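PDB 4PVA: GH62 hydrolase from Scytalidium thermophilum, which probably removes alpha-L-arabinofuranosyl side groups from arabinoxylan during lignocellulose breakdown, as an arabinofuranosidase of glycoside hydrolase family 62. Local coordinates for residues Ala326-Glu329 and Tyr330-Pro334; Phe76-Phe79 and Ala80-Asn83; Gln215-Tyr218 and Ala219-Ala223. All coordinates share one frame; numbering follows the deposited sequence.

Contact 1. Residues Ala326-Glu329 and Tyr330-Pro334. With PO4 (phosphate ion), chain F.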
loop_
_atom_site.group_PDB
_atom_site.type_symbol
_atom_site.label_atom_id
_atom_site.label_comp_id
_atom_site.label_asym_id
_atom_site.label_seq_id
_atom_site.Cartn_x
_atom_site.Cartn_y
_atom_site.Cartn_z
ATOM N N ALA A 326 -21.519 9.237 -3.707
ATOM C CA ALA A 326 -20.846 10.519 -3.510
ATOM C C ALA A 326 -20.546 11.165 -4.856
ATOM O O ALA A 326 -20.091 10.506 -5.769
ATOM C CB ALA A 326 -19.564 10.344 -2.705
ATOM N N GLN A 327 -20.832 12.464 -4.962
ATOM C CA GLN A 327 -20.628 13.243 -6.175
ATOM C C GLN A 327 -19.798 14.473 -5.834
ATOM O O GLN A 327 -20.320 15.522 -5.490
ATOM C CB GLN A 327 -21.962 13.708 -6.710
ATOM C CG GLN A 327 -22.878 12.625 -7.245
ATOM C CD GLN A 327 -24.173 13.219 -7.778
ATOM O OE1 GLN A 327 -24.231 14.405 -8.123
ATOM N NE2 GLN A 327 -25.212 12.412 -7.835
ATOM N N THR A 328 -18.482 14.344 -5.892
ATOM C CA THR A 328 -17.574 15.420 -5.524
ATOM C C THR A 328 -16.397 15.482 -6.504
ATOM O O THR A 328 -16.162 14.555 -7.270
ATOM C CB THR A 328 -16.994 15.207 -4.109
ATOM O OG1 THR A 328 -16.125 14.068 -4.124
ATOM C CG2 THR A 328 -18.058 14.953 -3.075
ATOM N N GLU A 329 -15.628 16.547 -6.437
ATOM C CA GLU A 329 -14.305 16.529 -7.050
ATOM C C GLU A 329 -13.504 15.382 -6.462
ATOM O O GLU A 329 -13.684 15.000 -5.305
ATOM C CB GLU A 329 -13.613 17.859 -6.850
ATOM C CG GLU A 329 -14.373 18.977 -7.530
ATOM C CD GLU A 329 -13.663 20.294 -7.463
ATOM O OE1 GLU A 329 -12.714 20.436 -6.643
ATOM O OE2 GLU A 329 -14.066 21.193 -8.233
ATOM N N TYR A 330 -12.604 14.827 -7.275
ATOM C CA TYR A 330 -11.971 13.578 -6.890
ATOM C C TYR A 330 -11.260 13.695 -5.550
ATOM O O TYR A 330 -11.439 12.832 -4.690
ATOM C CB TYR A 330 -11.003 13.117 -7.970
ATOM C CG TYR A 330 -10.494 11.739 -7.620
ATOM C CD1 TYR A 330 -11.242 10.596 -7.938
ATOM C CD2 TYR A 330 -9.327 11.565 -6.917
ATOM C CE1 TYR A 330 -10.823 9.349 -7.556
ATOM C CE2 TYR A 330 -8.909 10.299 -6.542
ATOM C CZ TYR A 330 -9.677 9.216 -6.869
ATOM O OH TYR A 330 -9.315 7.932 -6.532
ATOM N N ASN A 331 -10.489 14.750 -5.330
ATOM C CA ASN A 331 -9.755 14.843 -4.082
ATOM C C ASN A 331 -10.599 15.235 -2.883
ATOM O O ASN A 331 -10.128 15.184 -1.762
ATOM C CB ASN A 331 -8.566 15.752 -4.249
ATOM C CG ASN A 331 -7.526 15.146 -5.158
ATOM O OD1 ASN A 331 -7.235 13.929 -5.129
ATOM N ND2 ASN A 331 -6.945 15.985 -5.958
ATOM N N ALA A 332 -11.870 15.535 -3.121
ATOM C CA ALA A 332 -12.848 15.798 -2.064
ATOM C C ALA A 332 -13.744 14.576 -1.764
ATOM O O ALA A 332 -14.673 14.649 -0.960
ATOM C CB ALA A 332 -13.706 17.004 -2.436
ATOM N N LEU A 333 -13.473 13.437 -2.381
ATOM C CA LEU A 333 -14.287 12.256 -2.115
ATOM C C LEU A 333 -14.212 11.865 -0.660
ATOM O O LEU A 333 -13.148 11.907 -0.073
ATOM C CB LEU A 333 -13.827 11.088 -2.970
ATOM C CG LEU A 333 -14.310 11.063 -4.410
ATOM C CD1 LEU A 333 -13.548 10.004 -5.205
ATOM C CD2 LEU A 333 -15.810 10.826 -4.508
ATOM N N PRO A 334 -15.348 11.449 -0.080
ATOM C CA PRO A 334 -15.375 11.132 1.347
ATOM C C PRO A 334 -14.914 9.679 1.637
ATOM O O PRO A 334 -15.647 8.843 2.153
ATOM C CB PRO A 334 -16.838 11.349 1.710
ATOM C CG PRO A 334 -17.569 11.000 0.468
ATOM C CD PRO A 334 -16.696 11.514 -0.648
HETATM P P PO4 F . -6.271 6.676 -5.005
HETATM O O1 PO4 F . -7.160 5.481 -5.422
HETATM O O2 PO4 F . -5.155 6.834 -6.062
HETATM O O3 PO4 F . -7.139 7.911 -5.079
HETATM O O4 PO4 F . -5.725 6.429 -3.679
#
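Thr328 and Ala332 meet across a tight surface turn in which one carbonyl, Glu329 O, collects two hydrogen bonds. Ala332 N donates to Glu329 O over 2.9 Å, closing the 3-10 turn of residues 330-332. The hydroxyl Thr328 OG1 gives its proton to the same oxygen, Glu329 O, also at 2.9 Å, and the two donors arrive from opposite faces of the carbonyl plane. Thr328 can do this because its hydroxyl sits between the backbone N and the carbonyl carbon (chi1 68°), which turns OG1 inward over the turn. A methyl rests against this hydroxyl oxygen: Leu333 CD2 comes within 3.3 Å of Thr328 OG1, a tight approach.

The apolar contacts belong to Ala326. Its CB lies 3.7 Å from Pro334 CD and also touches Leu333 CD2; a methyl is small enough to lie against the proline ring.

Tyr330 points away from the turn. Its first torsion, -173°, sends the ring out to a phosphate ion, probably from the crystallisation liquor, and Tyr330 OH donates to PO4 O3 at 2.6 Å, with O3 near the ring plane. Arg251 also bonds this hydroxyl, while Lys46, His295, Gln320 and Arg251 bind the phosphate.

Chemically, a carbonyl oxygen that accepts two hydrogen bonds helps hold the turn, and the phenol joins the groups gathered round the phosphate, which may mark a polar pocket.

Contact 2. Residues Phe76-Phe79 and Ala80-Asn83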
loop_
_atom_site.group_PDB
_atom_site.type_symbol
_atom_site.label_atom_id
_atom_site.label_comp_id
_atom_site.label_asym_id
_atom_site.label_seq_id
_atom_site.Cartn_x
_atom_site.Cartn_y
_atom_site.Cartn_z
ATOM N N PHE A 76 -4.106 2.409 17.920
ATOM C CA PHE A 76 -5.278 1.959 18.672
ATOM C C PHE A 76 -5.069 0.494 19.004
ATOM O O PHE A 76 -4.210 -0.176 18.429
ATOM C CB PHE A 76 -6.570 2.191 17.861
ATOM C CG PHE A 76 -6.588 1.493 16.503
ATOM C CD1 PHE A 76 -7.016 0.178 16.384
ATOM C CD2 PHE A 76 -6.177 2.151 15.356
ATOM C CE1 PHE A 76 -7.029 -0.470 15.152
ATOM C CE2 PHE A 76 -6.206 1.492 14.126
ATOM C CZ PHE A 76 -6.615 0.195 14.035
ATOM N N THR A 77 -5.887 -0.032 19.909
ATOM C CA THR A 77 -5.880 -1.439 20.231
ATOM C C THR A 77 -7.137 -2.181 19.808
ATOM O O THR A 77 -7.116 -3.392 19.768
ATOM C CB THR A 77 -5.700 -1.662 21.756
ATOM O OG1 THR A 77 -6.761 -1.017 22.485
ATOM C CG2 THR A 77 -4.386 -1.091 22.205
ATOM N N ASP A 78 -8.170 -1.454 19.474
ATOM C CA ASP A 78 -9.481 -2.021 19.182
ATOM C C ASP A 78 -10.066 -1.338 17.953
ATOM O O ASP A 78 -10.278 -0.168 17.950
ATOM C CB ASP A 78 -10.350 -1.774 20.436
ATOM C CG ASP A 78 -11.762 -2.283 20.337
ATOM O OD1 ASP A 78 -12.344 -2.430 19.279
ATOM O OD2 ASP A 78 -12.292 -2.478 21.448
ATOM N N PHE A 79 -10.349 -2.125 16.902
ATOM C CA PHE A 79 -10.842 -1.562 15.665
ATOM C C PHE A 79 -12.052 -0.675 15.859
ATOM O O PHE A 79 -12.197 0.333 15.175
ATOM C CB PHE A 79 -11.191 -2.619 14.643
ATOM C CG PHE A 79 -10.003 -3.314 14.054
ATOM C CD1 PHE A 79 -9.146 -2.633 13.209
ATOM C CD2 PHE A 79 -9.753 -4.637 14.336
ATOM C CE1 PHE A 79 -8.041 -3.278 12.694
ATOM C CE2 PHE A 79 -8.668 -5.294 13.785
ATOM C CZ PHE A 79 -7.797 -4.598 12.979
ATOM N N ALA A 80 -12.932 -1.050 16.784
ATOM C CA ALA A 80 -14.140 -0.269 17.026
ATOM C C ALA A 80 -13.902 1.074 17.672
ATOM O O ALA A 80 -14.789 1.941 17.665
ATOM C CB ALA A 80 -15.108 -1.071 17.874
ATOM N N GLU A 81 -12.703 1.261 18.223
ATOM C CA GLU A 81 -12.260 2.515 18.837
ATOM C C GLU A 81 -11.264 3.292 17.987
ATOM O O GLU A 81 -10.826 4.366 18.368
ATOM C CB GLU A 81 -11.652 2.258 20.237
ATOM C CG GLU A 81 -12.620 1.615 21.217
ATOM C CD GLU A 81 -13.897 2.424 21.395
ATOM O OE1 GLU A 81 -13.827 3.675 21.367
ATOM O OE2 GLU A 81 -14.978 1.803 21.545
ATOM N N ALA A 82 -10.910 2.766 16.812
ATOM C CA ALA A 82 -9.965 3.453 15.921
ATOM C C ALA A 82 -10.390 4.863 15.563
ATOM O O ALA A 82 -9.553 5.758 15.421
ATOM C CB ALA A 82 -9.760 2.652 14.638
ATOM N N ASN A 83 -11.700 5.081 15.410
ATOM C CA ASN A 83 -12.216 6.399 15.023
ATOM C C ASN A 83 -12.013 7.448 16.109
ATOM O O ASN A 83 -12.067 8.621 15.831
ATOM C CB ASN A 83 -13.691 6.346 14.636
ATOM C CG ASN A 83 -14.130 7.541 13.813
ATOM O OD1 ASN A 83 -13.435 7.984 12.889
ATOM N ND2 ASN A 83 -15.307 8.072 14.134
HETATM O O HOH W 1 -13.534 2.708 14.660
#
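Phe76 and Ala82 face each other across two overlapping type I beta turns, the first begun by an Asx turn at Asp78, in the loop that follows strand 68-76. The Phe76 ring lies flat against Ala82: CB of Ala82 stands 3.7 Å from the ring centroid, only 11° off its normal, a CH-pi contact over the middle of the face. A methyl suits this place because it can settle centrally on the ring. Phe76 also meets Tyr57 of the adjoining strand 56-65, which joins the turn to the sheet.

Asp78 comes next. Its fully extended first torsion (chi1 180°) puts OD1 where Ala80 N can donate to it, at 2.9 Å, on the anti side but 29° out of the carboxylate plane. The backbone oxygen Asp78 O accepts from Glu81 N over 2.8 Å. The carboxylates of Asp78 and Glu81 stand nearly perpendicular, near but not in contact, with OD2 and OE2 5.1 Å apart; Glu81 OE1 is hydrogen-bonded to Asn84.

The Phe79 ring packs on Leu32 and Ile299, with CE1 at the edge of the Phe76 ring. Its oxygen Phe79 O accepts Ala82 N at 3.2 Å and also a water, 2.8 Å away, that in turn accepts from Asn83 N.

Contact 3. Residues Gln215-Tyr218 and Ala219-Ala223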
loop_
_atom_site.group_PDB
_atom_site.type_symbol
_atom_site.label_atom_id
_atom_site.label_comp_id
_atom_site.label_asym_id
_atom_site.label_seq_id
_atom_site.Cartn_x
_atom_site.Cartn_y
_atom_site.Cartn_z
ATOM N N GLN A 215 -3.884 -1.700 -23.439
ATOM C CA GLN A 215 -5.202 -1.581 -24.047
ATOM C C GLN A 215 -6.261 -1.155 -23.052
ATOM O O GLN A 215 -7.197 -0.467 -23.397
ATOM C CB GLN A 215 -5.617 -2.899 -24.662
ATOM C CG GLN A 215 -6.919 -2.801 -25.421
ATOM C CD GLN A 215 -7.058 -3.914 -26.434
ATOM O OE1 GLN A 215 -6.119 -4.209 -27.179
ATOM N NE2 GLN A 215 -8.227 -4.536 -26.475
ATOM N N ASN A 216 -6.129 -1.583 -21.811
ATOM C CA ASN A 216 -7.019 -1.139 -20.735
ATOM C C ASN A 216 -6.170 -0.772 -19.531
ATOM O O ASN A 216 -5.883 -1.634 -18.678
ATOM C CB ASN A 216 -8.031 -2.223 -20.377
ATOM C CG ASN A 216 -8.903 -1.832 -19.199
ATOM O OD1 ASN A 216 -8.969 -0.663 -18.828
ATOM N ND2 ASN A 216 -9.573 -2.820 -18.613
ATOM N N ILE A 217 -5.779 0.485 -19.430
ATOM C CA ILE A 217 -4.868 0.891 -18.360
ATOM C C ILE A 217 -5.489 0.685 -16.980
ATOM O O ILE A 217 -4.779 0.532 -16.013
ATOM C CB ILE A 217 -4.388 2.352 -18.521
ATOM C CG1 ILE A 217 -5.539 3.341 -18.370
ATOM C CG2 ILE A 217 -3.651 2.560 -19.848
ATOM C CD1 ILE A 217 -5.135 4.781 -18.489
ATOM N N TYR A 218 -6.798 0.656 -16.901
ATOM C CA TYR A 218 -7.485 0.506 -15.646
ATOM C C TYR A 218 -7.473 -0.897 -15.107
ATOM O O TYR A 218 -7.825 -1.119 -13.949
ATOM C CB TYR A 218 -8.928 1.029 -15.753
ATOM C CG TYR A 218 -8.935 2.452 -16.217
ATOM C CD1 TYR A 218 -8.491 3.469 -15.399
ATOM C CD2 TYR A 218 -9.331 2.768 -17.509
ATOM C CE1 TYR A 218 -8.447 4.772 -15.858
ATOM C CE2 TYR A 218 -9.307 4.076 -17.967
ATOM C CZ TYR A 218 -8.856 5.058 -17.130
ATOM O OH TYR A 218 -8.830 6.366 -17.609
ATOM N N ALA A 219 -7.013 -1.854 -15.902
ATOM C CA ALA A 219 -6.790 -3.215 -15.427
ATOM C C ALA A 219 -5.518 -3.344 -14.589
ATOM O O ALA A 219 -5.343 -4.338 -13.867
ATOM C CB ALA A 219 -6.716 -4.169 -16.616
ATOM N N LEU A 220 -4.604 -2.384 -14.668
ATOM C CA LEU A 220 -3.333 -2.452 -13.961
ATOM C C LEU A 220 -3.037 -1.063 -13.435
ATOM O O LEU A 220 -2.039 -0.423 -13.788
ATOM C CB LEU A 220 -2.200 -2.945 -14.887
ATOM C CG LEU A 220 -0.958 -3.436 -14.163
ATOM C CD1 LEU A 220 -1.213 -4.836 -13.587
ATOM C CD2 LEU A 220 0.237 -3.443 -15.087
ATOM N N TRP A 221 -3.943 -0.560 -12.607
ATOM C CA TRP A 221 -4.066 0.875 -12.382
ATOM C C TRP A 221 -3.026 1.402 -11.426
ATOM O O TRP A 221 -2.225 2.267 -11.809
ATOM C CB TRP A 221 -5.498 1.179 -11.926
ATOM C CG TRP A 221 -5.807 2.645 -11.693
ATOM C CD1 TRP A 221 -6.274 3.200 -10.517
ATOM C CD2 TRP A 221 -5.668 3.706 -12.612
ATOM N NE1 TRP A 221 -6.415 4.542 -10.667
ATOM C CE2 TRP A 221 -6.041 4.890 -11.927
ATOM C CE3 TRP A 221 -5.269 3.782 -13.925
ATOM C CZ2 TRP A 221 -6.071 6.160 -12.542
ATOM C CZ3 TRP A 221 -5.286 5.063 -14.554
ATOM C CH2 TRP A 221 -5.683 6.219 -13.852
ATOM N N GLU A 222 -3.012 0.930 -10.185
ATOM C CA GLU A 222 -2.027 1.419 -9.234
ATOM C C GLU A 222 -2.126 0.598 -7.961
ATOM O O GLU A 222 -2.678 -0.502 -7.933
ATOM C CB GLU A 222 -2.065 2.928 -9.018
ATOM C CG GLU A 222 -3.421 3.237 -8.460
ATOM C CD GLU A 222 -3.673 4.717 -8.106
ATOM O OE1 GLU A 222 -3.279 5.707 -8.734
ATOM O OE2 GLU A 222 -4.374 4.875 -7.126
ATOM N N ALA A 223 -1.493 1.089 -6.922
ATOM C CA ALA A 223 -1.634 0.576 -5.558
ATOM C C ALA A 223 -1.123 -0.849 -5.438
ATOM O O ALA A 223 -1.709 -1.697 -4.746
ATOM C CB ALA A 223 -3.071 0.727 -5.070
#
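Two aromatic rings, Tyr218 and Trp221, meet neither stacked nor edge to face: their planes stand at 40° and the centroid of the Tyr218 ring is 4.9 Å from that of the six-membered ring of Trp221. CE1 of Tyr218 presses to 3.4 Å from CZ3 of Trp221, with the CD1-CE1 side of the tyrosine over one indole face, toward its rim. The two side chains run alongside each other in the same direction, the indole swung there by a trans chi1 of -178° at Trp221.

Ile217 fills in beside them, its CD1 3.9 Å from Trp221 CZ3 and its CG1 over the centre of the Tyr218 ring; a branched aliphatic chain can serve two rings at once. Replacing Trp221 by an alanine would probably strip the Tyr218 ring and the tip of Ile217 of their shared partner and let the tyrosine turn more easily.

Beneath the rings the backbone winds as a 3-10 turn. Ala219 N donates to Asn216 O at 3.0 Å, nearly straight at 160°, and Leu220 N to Ile217 O at 3.2 Å. Asn216 OD1 adds a weak bond from Tyr218 N. At the entry to strand 222-229, Trp221 and Glu222 both face Glu243 of strand 238-245: a classic beta bulge.

Along the chain the order is contact 2, contact 3, contact 1. Contacts 1 and 2 lie in loops between strands of one sheet each, and contact 3 links two successive sheets, consistent with the five-bladed beta-propeller of this family. Contact 2 follows strand 68-76 and contact 3 leads from strand 208-212 into 222-229; their centres are about 33 Å apart, on opposite sides of the chain's centre. Contact 1 connects strands 316-321 and 336-341. Its nearest atoms lie about 6 Å from contact 3, and both approach the phosphate, Trp221 at about 5 Å. Contacts 1 and 3 thus border one pocket, perhaps near the sugar-binding site, whereas contact 2 is packing remote from contact 3.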